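Local structure of putative oxidoreductase yhhX (Escherichia coli K-12, 3F4L) at residues S55-V60 against F79-R84; G243-Y248 against E289-E294; E278-N281 against V285-R288. The protein probably acts as a nucleotide-dependent oxidoreductase of the Gfo/Idh/MocA family, possibly as an NADP-dependent scyllo-inositol dehydrogenase. One frame throughout, in Å; residues are numbered along the deposited sequence.

Contact 1 comes first along the chain. It closes a short loop of 18 residues within the N-terminal Rossmann-fold region, running from the start of helix 58-61 through strand 66-71 to helix 78-87. Contacts 2 and 3 both lie in the C-terminal alpha/beta region, on the opposite side of the chain's centre; the centres of contacts 1 and 2 are about 44 Å apart. Contact 2 closes a longer loop, from strand 243-247 to the end of strand 286-291. Contact 3, the hairpin of strands 275-280 and 286-291, is nested inside that loop. Contacts 2 and 3 touch, share strand 286-291 and belong to one sheet, at a side where the second subunit packs.

Contact 1 of 3, residues S55-V60 against F79-R84; sequences SDLDEV and FEYAKR
In the Rossmann-fold region, Leu57 at the entry to helix 58-61 reaches across to Tyr81 and Arg84 of helix 78-87. One methyl group carries the contact. Leu57 CD2 comes to 3.3 Å from Tyr81 CE1. It meets the phenol at its edge, near the ring plane, so this is not a stack on a face. The approach is tight for two carbons. The same methyl lies over one face of the Arg84 guanidinium, 3.9 Å from Arg84 CZ and displaced toward the rim of the group. CD2 is thus shared between a ring edge and a guanidinium face. The leucine extends this far because its CG stands anti to the backbone N (chi1 -176°). The arginine chain bends at chi3, and the guanidinium presents a face to the methyl.

Asp58 approaches the same guanidinium near its plane, at the edge. Asp58 OD1 is 4.1 Å from Arg84 NH2, beyond a salt bridge, and the two planar groups are turned 55° apart. The attraction is probably only a general one between opposite charges. The turn into the short helix has its own cap: Asp58 N donates a weak, bent bond to Asp56 OD1 (3.1 Å, 125° at the hydrogen). It is followed by a weak backbone bond from Glu59 N to Asp56 O.

Leu57 and Tyr81 also both pack on Ile8 and Phe35, at the ends of strands 3-8 and 29-35. The contact therefore spans the two sheet strands that lie between 52-54 and 66-71. Such packing of connecting segments and helices around a parallel sheet is characteristic of the Rossmann fold.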
# COMPACT_ATOMS: atom_id res chain seq x y z
N SER A 55 -9.49 -39.91 25.59
CA SER A 55 -10.45 -39.74 24.50
C SER A 55 -11.84 -39.57 25.10
O SER A 55 -12.84 -39.59 24.39
CB SER A 55 -10.41 -40.94 23.57
OG SER A 55 -9.21 -40.93 22.81
N ASP A 56 -11.88 -39.42 26.42
CA ASP A 56 -13.13 -39.21 27.15
C ASP A 56 -13.10 -37.76 27.62
O ASP A 56 -12.42 -37.41 28.59
CB ASP A 56 -13.21 -40.17 28.35
CG ASP A 56 -14.40 -39.90 29.25
OD1 ASP A 56 -15.29 -39.10 28.87
OD2 ASP A 56 -14.46 -40.51 30.34
N LEU A 57 -13.85 -36.90 26.93
CA LEU A 57 -13.88 -35.49 27.26
C LEU A 57 -14.42 -35.23 28.66
O LEU A 57 -13.96 -34.31 29.34
CB LEU A 57 -14.71 -34.73 26.21
CG LEU A 57 -14.80 -33.21 26.31
CD1 LEU A 57 -13.44 -32.60 26.65
CD2 LEU A 57 -15.31 -32.66 25.00
N ASP A 58 -15.38 -36.03 29.10
CA ASP A 58 -15.94 -35.83 30.43
C ASP A 58 -14.89 -35.95 31.53
O ASP A 58 -14.96 -35.25 32.54
CB ASP A 58 -17.09 -36.81 30.68
CG ASP A 58 -18.34 -36.43 29.90
OD1 ASP A 58 -18.73 -35.24 29.96
OD2 ASP A 58 -18.94 -37.30 29.25
N GLU A 59 -13.92 -36.84 31.34
CA GLU A 59 -12.84 -37.03 32.30
C GLU A 59 -12.04 -35.75 32.50
O GLU A 59 -11.31 -35.60 33.48
CB GLU A 59 -11.90 -38.15 31.84
CG GLU A 59 -12.32 -39.54 32.27
CD GLU A 59 -11.48 -40.61 31.61
OE1 GLU A 59 -10.25 -40.40 31.49
OE2 GLU A 59 -12.04 -41.67 31.23
N VAL A 60 -12.16 -34.83 31.55
CA VAL A 60 -11.46 -33.56 31.64
C VAL A 60 -12.37 -32.48 32.21
O VAL A 60 -12.03 -31.81 33.19
CB VAL A 60 -10.95 -33.09 30.25
CG1 VAL A 60 -10.22 -31.78 30.39
CG2 VAL A 60 -10.04 -34.15 29.63
N PHE A 79 -16.88 -23.73 18.57
CA PHE A 79 -18.03 -23.23 19.32
C PHE A 79 -18.57 -24.28 20.28
O PHE A 79 -18.80 -24.00 21.46
CB PHE A 79 -19.16 -22.80 18.39
CG PHE A 79 -20.41 -22.40 19.12
CD1 PHE A 79 -20.47 -21.20 19.81
CD2 PHE A 79 -21.50 -23.26 19.17
CE1 PHE A 79 -21.60 -20.86 20.54
CE2 PHE A 79 -22.64 -22.93 19.90
CZ PHE A 79 -22.69 -21.73 20.59
N GLU A 80 -18.78 -25.48 19.75
CA GLU A 80 -19.32 -26.59 20.53
C GLU A 80 -18.47 -26.93 21.75
O GLU A 80 -19.00 -27.05 22.86
CB GLU A 80 -19.48 -27.82 19.64
CG GLU A 80 -20.23 -28.97 20.29
CD GLU A 80 -21.64 -28.59 20.73
OE1 GLU A 80 -22.34 -29.45 21.32
OE2 GLU A 80 -22.04 -27.43 20.49
N TYR A 81 -17.16 -27.10 21.56
CA TYR A 81 -16.29 -27.42 22.69
C TYR A 81 -16.20 -26.26 23.69
O TYR A 81 -16.19 -26.47 24.90
CB TYR A 81 -14.88 -27.78 22.20
CG TYR A 81 -14.76 -29.18 21.66
CD1 TYR A 81 -15.17 -30.28 22.41
CD2 TYR A 81 -14.22 -29.41 20.39
CE1 TYR A 81 -15.05 -31.57 21.92
CE2 TYR A 81 -14.10 -30.71 19.89
CZ TYR A 81 -14.51 -31.78 20.65
OH TYR A 81 -14.39 -33.06 20.17
N ALA A 82 -16.12 -25.03 23.19
CA ALA A 82 -16.03 -23.86 24.06
C ALA A 82 -17.27 -23.75 24.94
O ALA A 82 -17.17 -23.52 26.14
CB ALA A 82 -15.87 -22.59 23.23
N LYS A 83 -18.44 -23.91 24.33
CA LYS A 83 -19.70 -23.84 25.07
C LYS A 83 -19.79 -24.95 26.12
O LYS A 83 -20.28 -24.73 27.22
CB LYS A 83 -20.89 -23.95 24.10
CG LYS A 83 -22.26 -23.79 24.77
CD LYS A 83 -23.37 -23.80 23.73
CE LYS A 83 -24.73 -23.63 24.38
NZ LYS A 83 -25.78 -23.52 23.33
N ARG A 84 -19.33 -26.14 25.76
CA ARG A 84 -19.37 -27.25 26.70
C ARG A 84 -18.43 -26.99 27.87
O ARG A 84 -18.78 -27.26 29.02
CB ARG A 84 -19.00 -28.56 26.00
CG ARG A 84 -20.11 -29.09 25.11
CD ARG A 84 -19.75 -30.44 24.52
NE ARG A 84 -19.49 -31.45 25.54
CZ ARG A 84 -19.16 -32.70 25.27
NH1 ARG A 84 -19.03 -33.09 24.01
NH2 ARG A 84 -18.96 -33.57 26.25

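Contact 2 of 3, residues G243-Y248 against E289-E294; sequences GSFIKY and EEMKPE
A Met-aromatic contact in the C-terminal alpha/beta region joins Phe245 of strand 243-247 to Met291, a selenomethionine, at the end of strand 286-291. The selenium sits beside the ring, at its edge. Met291 SE is 3.7 Å from Phe245 CE1 and 4.8 Å from the centroid of the Phe245 ring, 75° off the ring normal. The two side chains meet at about a right angle. The Met291 chain bends at chi3 (74°), so the selenium forms the elbow that faces the ring.

Further along, Lys247 uses its hydrocarbon part. Lys247 CE lies 4.1 Å from Pro293 CG, just after strand 286-291 ends. Bends at chi2 and chi4 turn the ammonium group toward the backbone of the residues that follow it. Lys247 NZ donates to Tyr248 O at 3.2 Å, from above the carbonyl plane. It also bonds to Gly249 O and to Ser273 OG, so three oxygens grip this charge at the end of a largely buried chain.

No backbone bond links the two segments, because strand 275-280 runs between them in the sheet. Phe245 packs on Leu277 of that middle strand, and on Ala134 and Ala137 of helix 129-140, while Met291 touches Lys136 of the same helix.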
# COMPACT_ATOMS: atom_id res chain seq x y z
N GLY A 243 7.75 11.92 11.91
CA GLY A 243 8.73 10.94 11.47
C GLY A 243 8.19 9.60 11.01
O GLY A 243 6.99 9.42 10.85
N SER A 244 9.10 8.65 10.81
CA SER A 244 8.74 7.32 10.35
C SER A 244 9.50 6.21 11.08
O SER A 244 10.56 6.44 11.67
CB SER A 244 9.03 7.18 8.84
OG SER A 244 8.42 8.21 8.09
N PHE A 245 8.93 5.02 11.02
CA PHE A 245 9.51 3.81 11.61
C PHE A 245 9.37 2.74 10.54
O PHE A 245 8.32 2.61 9.92
CB PHE A 245 8.73 3.38 12.86
CG PHE A 245 9.02 1.96 13.30
CD1 PHE A 245 10.04 1.69 14.20
CD2 PHE A 245 8.24 0.91 12.82
CE1 PHE A 245 10.30 0.37 14.62
CE2 PHE A 245 8.48 -0.41 13.23
CZ PHE A 245 9.51 -0.68 14.14
N ILE A 246 10.44 1.97 10.34
CA ILE A 246 10.45 0.89 9.36
C ILE A 246 11.08 -0.34 10.01
O ILE A 246 12.07 -0.24 10.74
CB ILE A 246 11.28 1.28 8.12
CG1 ILE A 246 10.74 2.57 7.49
CG2 ILE A 246 11.20 0.18 7.08
CD1 ILE A 246 9.32 2.45 6.97
N LYS A 247 10.49 -1.50 9.76
CA LYS A 247 10.99 -2.74 10.33
C LYS A 247 10.92 -3.86 9.31
O LYS A 247 9.83 -4.24 8.86
CB LYS A 247 10.16 -3.11 11.58
CG LYS A 247 10.46 -4.46 12.23
CD LYS A 247 11.84 -4.50 12.87
CE LYS A 247 12.06 -5.76 13.71
NZ LYS A 247 11.94 -7.04 12.94
N TYR A 248 12.08 -4.37 8.92
CA TYR A 248 12.13 -5.51 8.02
C TYR A 248 12.29 -6.73 8.92
O TYR A 248 12.94 -6.64 9.96
CB TYR A 248 13.32 -5.45 7.07
CG TYR A 248 13.17 -4.48 5.94
CD1 TYR A 248 13.40 -3.12 6.13
CD2 TYR A 248 12.80 -4.92 4.67
CE1 TYR A 248 13.26 -2.22 5.08
CE2 TYR A 248 12.66 -4.02 3.61
CZ TYR A 248 12.89 -2.68 3.83
OH TYR A 248 12.75 -1.78 2.79
N GLU A 289 17.47 6.59 14.73
CA GLU A 289 17.56 5.61 15.80
C GLU A 289 17.39 4.20 15.26
O GLU A 289 16.54 3.96 14.40
CB GLU A 289 16.44 5.83 16.82
CG GLU A 289 16.85 6.33 18.18
CD GLU A 289 15.79 6.05 19.23
OE1 GLU A 289 15.87 4.99 19.88
OE2 GLU A 289 14.87 6.88 19.39
N GLU A 290 18.20 3.27 15.74
CA GLU A 290 18.06 1.87 15.35
C GLU A 290 17.64 1.18 16.62
O GLU A 290 18.37 1.20 17.61
CB GLU A 290 19.38 1.29 14.82
CG GLU A 290 19.69 1.68 13.37
CD GLU A 290 20.62 0.69 12.68
OE1 GLU A 290 21.67 0.36 13.26
OE2 GLU A 290 20.30 0.26 11.54
N MSE A 291 16.44 0.60 16.60
CA MSE A 291 15.87 -0.08 17.76
C MSE A 291 16.10 -1.59 17.70
O MSE A 291 15.84 -2.23 16.68
CB MSE A 291 14.36 0.16 17.82
CG MSE A 291 13.93 1.59 18.02
SE MSE A 291 12.07 1.83 17.48
CE MSE A 291 11.19 0.97 18.98
N LYS A 292 16.56 -2.15 18.81
CA LYS A 292 16.76 -3.59 18.87
C LYS A 292 15.36 -4.18 19.07
O LYS A 292 14.59 -3.69 19.89
CB LYS A 292 17.68 -3.95 20.04
CG LYS A 292 18.11 -5.40 20.07
CD LYS A 292 19.40 -5.58 20.86
CE LYS A 292 19.26 -5.09 22.30
NZ LYS A 292 18.23 -5.87 23.04
N PRO A 293 15.01 -5.22 18.30
CA PRO A 293 13.69 -5.85 18.42
C PRO A 293 13.32 -6.18 19.85
O PRO A 293 14.12 -6.75 20.59
CB PRO A 293 13.83 -7.11 17.58
CG PRO A 293 14.83 -6.73 16.56
CD PRO A 293 15.86 -5.98 17.36
N GLU A 294 12.11 -5.81 20.25
CA GLU A 294 11.63 -6.13 21.58
C GLU A 294 11.51 -7.65 21.56
O GLU A 294 11.23 -8.22 20.51
CB GLU A 294 10.26 -5.49 21.83
CG GLU A 294 10.29 -3.97 21.88
CD GLU A 294 11.09 -3.44 23.06
OE1 GLU A 294 10.71 -3.72 24.22
OE2 GLU A 294 12.10 -2.74 22.83

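Contact 3 of 3, residues E278-N281 against V285-R288; sequences EYVN and VTVR
The side chains of Tyr279 and Val287 lie side by side and point the same way. The valine lies over one face of the phenol, toward its rim: Val287 CB is 4.1 Å from the centroid of the Tyr279 ring and 21° off its normal, a CH-pi contact. Val287 CG1 continues outward to 3.6 Å from Tyr279 OH. The ring can fold over its partner because Tyr279 CG sits between the backbone N and the carbonyl carbon (chi1 62°). With an alanine here, Val287 would probably lose its CH-pi partner and the apolar cover on that flank.

Glu278, Val280, Thr286 and Arg288 share the other face. Glu278 OE1 stands above the guanidinium plane of Arg288, 3.4 Å from Arg288 NH1. The oxygen lies well out of that plane, so no N-H points at it and the salt bridge works by charge alone; the planes are 70° apart. Glu278 OE2 is salt-bridged to Lys230 of the second subunit. On the side away from Arg288, Glu278 CG rests on Thr286 CG2 at 3.7 Å.

The backbone sets this pattern. Tyr279 and Val287 form the hydrogen-bonded pair: Tyr279 N gives to Val287 O (3.0 Å), and Val287 N returns a nearly straight bond to Tyr279 O (2.7 Å). Asn281 N adds a third, to Val285 O. This is an antiparallel beta hairpin, its second strand outermost in the sheet within this chain.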
# COMPACT_ATOMS: atom_id res chain seq x y z
N GLU A 278 13.33 7.51 12.15
CA GLU A 278 13.88 8.78 11.69
C GLU A 278 12.79 9.79 11.97
O GLU A 278 11.71 9.72 11.39
CB GLU A 278 14.20 8.76 10.19
CG GLU A 278 14.99 10.00 9.77
CD GLU A 278 15.48 9.95 8.33
OE1 GLU A 278 16.09 8.93 7.93
OE2 GLU A 278 15.28 10.94 7.60
N TYR A 279 13.07 10.71 12.88
CA TYR A 279 12.09 11.72 13.25
C TYR A 279 12.72 13.07 13.52
O TYR A 279 13.95 13.20 13.66
CB TYR A 279 11.32 11.26 14.49
CG TYR A 279 12.19 11.09 15.72
CD1 TYR A 279 12.95 9.93 15.90
CD2 TYR A 279 12.27 12.08 16.70
CE1 TYR A 279 13.76 9.77 17.01
CE2 TYR A 279 13.07 11.93 17.82
CZ TYR A 279 13.82 10.77 17.97
OH TYR A 279 14.60 10.59 19.08
N VAL A 280 11.87 14.09 13.59
CA VAL A 280 12.31 15.45 13.85
C VAL A 280 12.06 15.73 15.33
O VAL A 280 10.91 15.68 15.78
CB VAL A 280 11.51 16.46 12.99
CG1 VAL A 280 12.02 17.87 13.20
CG2 VAL A 280 11.59 16.06 11.51
N ASN A 281 13.10 16.02 16.11
CA ASN A 281 12.91 16.28 17.53
C ASN A 281 12.35 17.68 17.81
O ASN A 281 12.17 18.48 16.89
CB ASN A 281 14.21 16.04 18.33
CG ASN A 281 15.34 17.02 18.00
OD1 ASN A 281 16.50 16.78 18.36
ND2 ASN A 281 15.02 18.13 17.33
N VAL A 285 15.78 19.15 14.78
CA VAL A 285 16.85 18.36 14.20
C VAL A 285 16.36 16.95 13.84
O VAL A 285 15.55 16.37 14.56
CB VAL A 285 18.04 18.22 15.19
CG1 VAL A 285 19.11 17.31 14.61
CG2 VAL A 285 18.63 19.61 15.49
N THR A 286 16.84 16.41 12.72
CA THR A 286 16.44 15.07 12.33
C THR A 286 17.29 14.06 13.10
O THR A 286 18.52 14.13 13.08
CB THR A 286 16.58 14.84 10.80
OG1 THR A 286 15.52 15.52 10.12
CG2 THR A 286 16.51 13.35 10.47
N VAL A 287 16.63 13.14 13.79
CA VAL A 287 17.31 12.11 14.57
C VAL A 287 17.08 10.71 13.99
O VAL A 287 15.97 10.36 13.58
CB VAL A 287 16.83 12.14 16.04
CG1 VAL A 287 17.39 10.96 16.80
CG2 VAL A 287 17.26 13.43 16.70
N ARG A 288 18.14 9.93 13.96
CA ARG A 288 18.09 8.57 13.45
C ARG A 288 18.31 7.62 14.63
O ARG A 288 19.22 7.82 15.44
CB ARG A 288 19.18 8.40 12.40
CG ARG A 288 18.89 7.38 11.34
CD ARG A 288 18.90 8.02 9.95
NE ARG A 288 18.81 7.02 8.90
CZ ARG A 288 17.82 6.14 8.77
NH1 ARG A 288 16.82 6.14 9.64
NH2 ARG A 288 17.82 5.26 7.78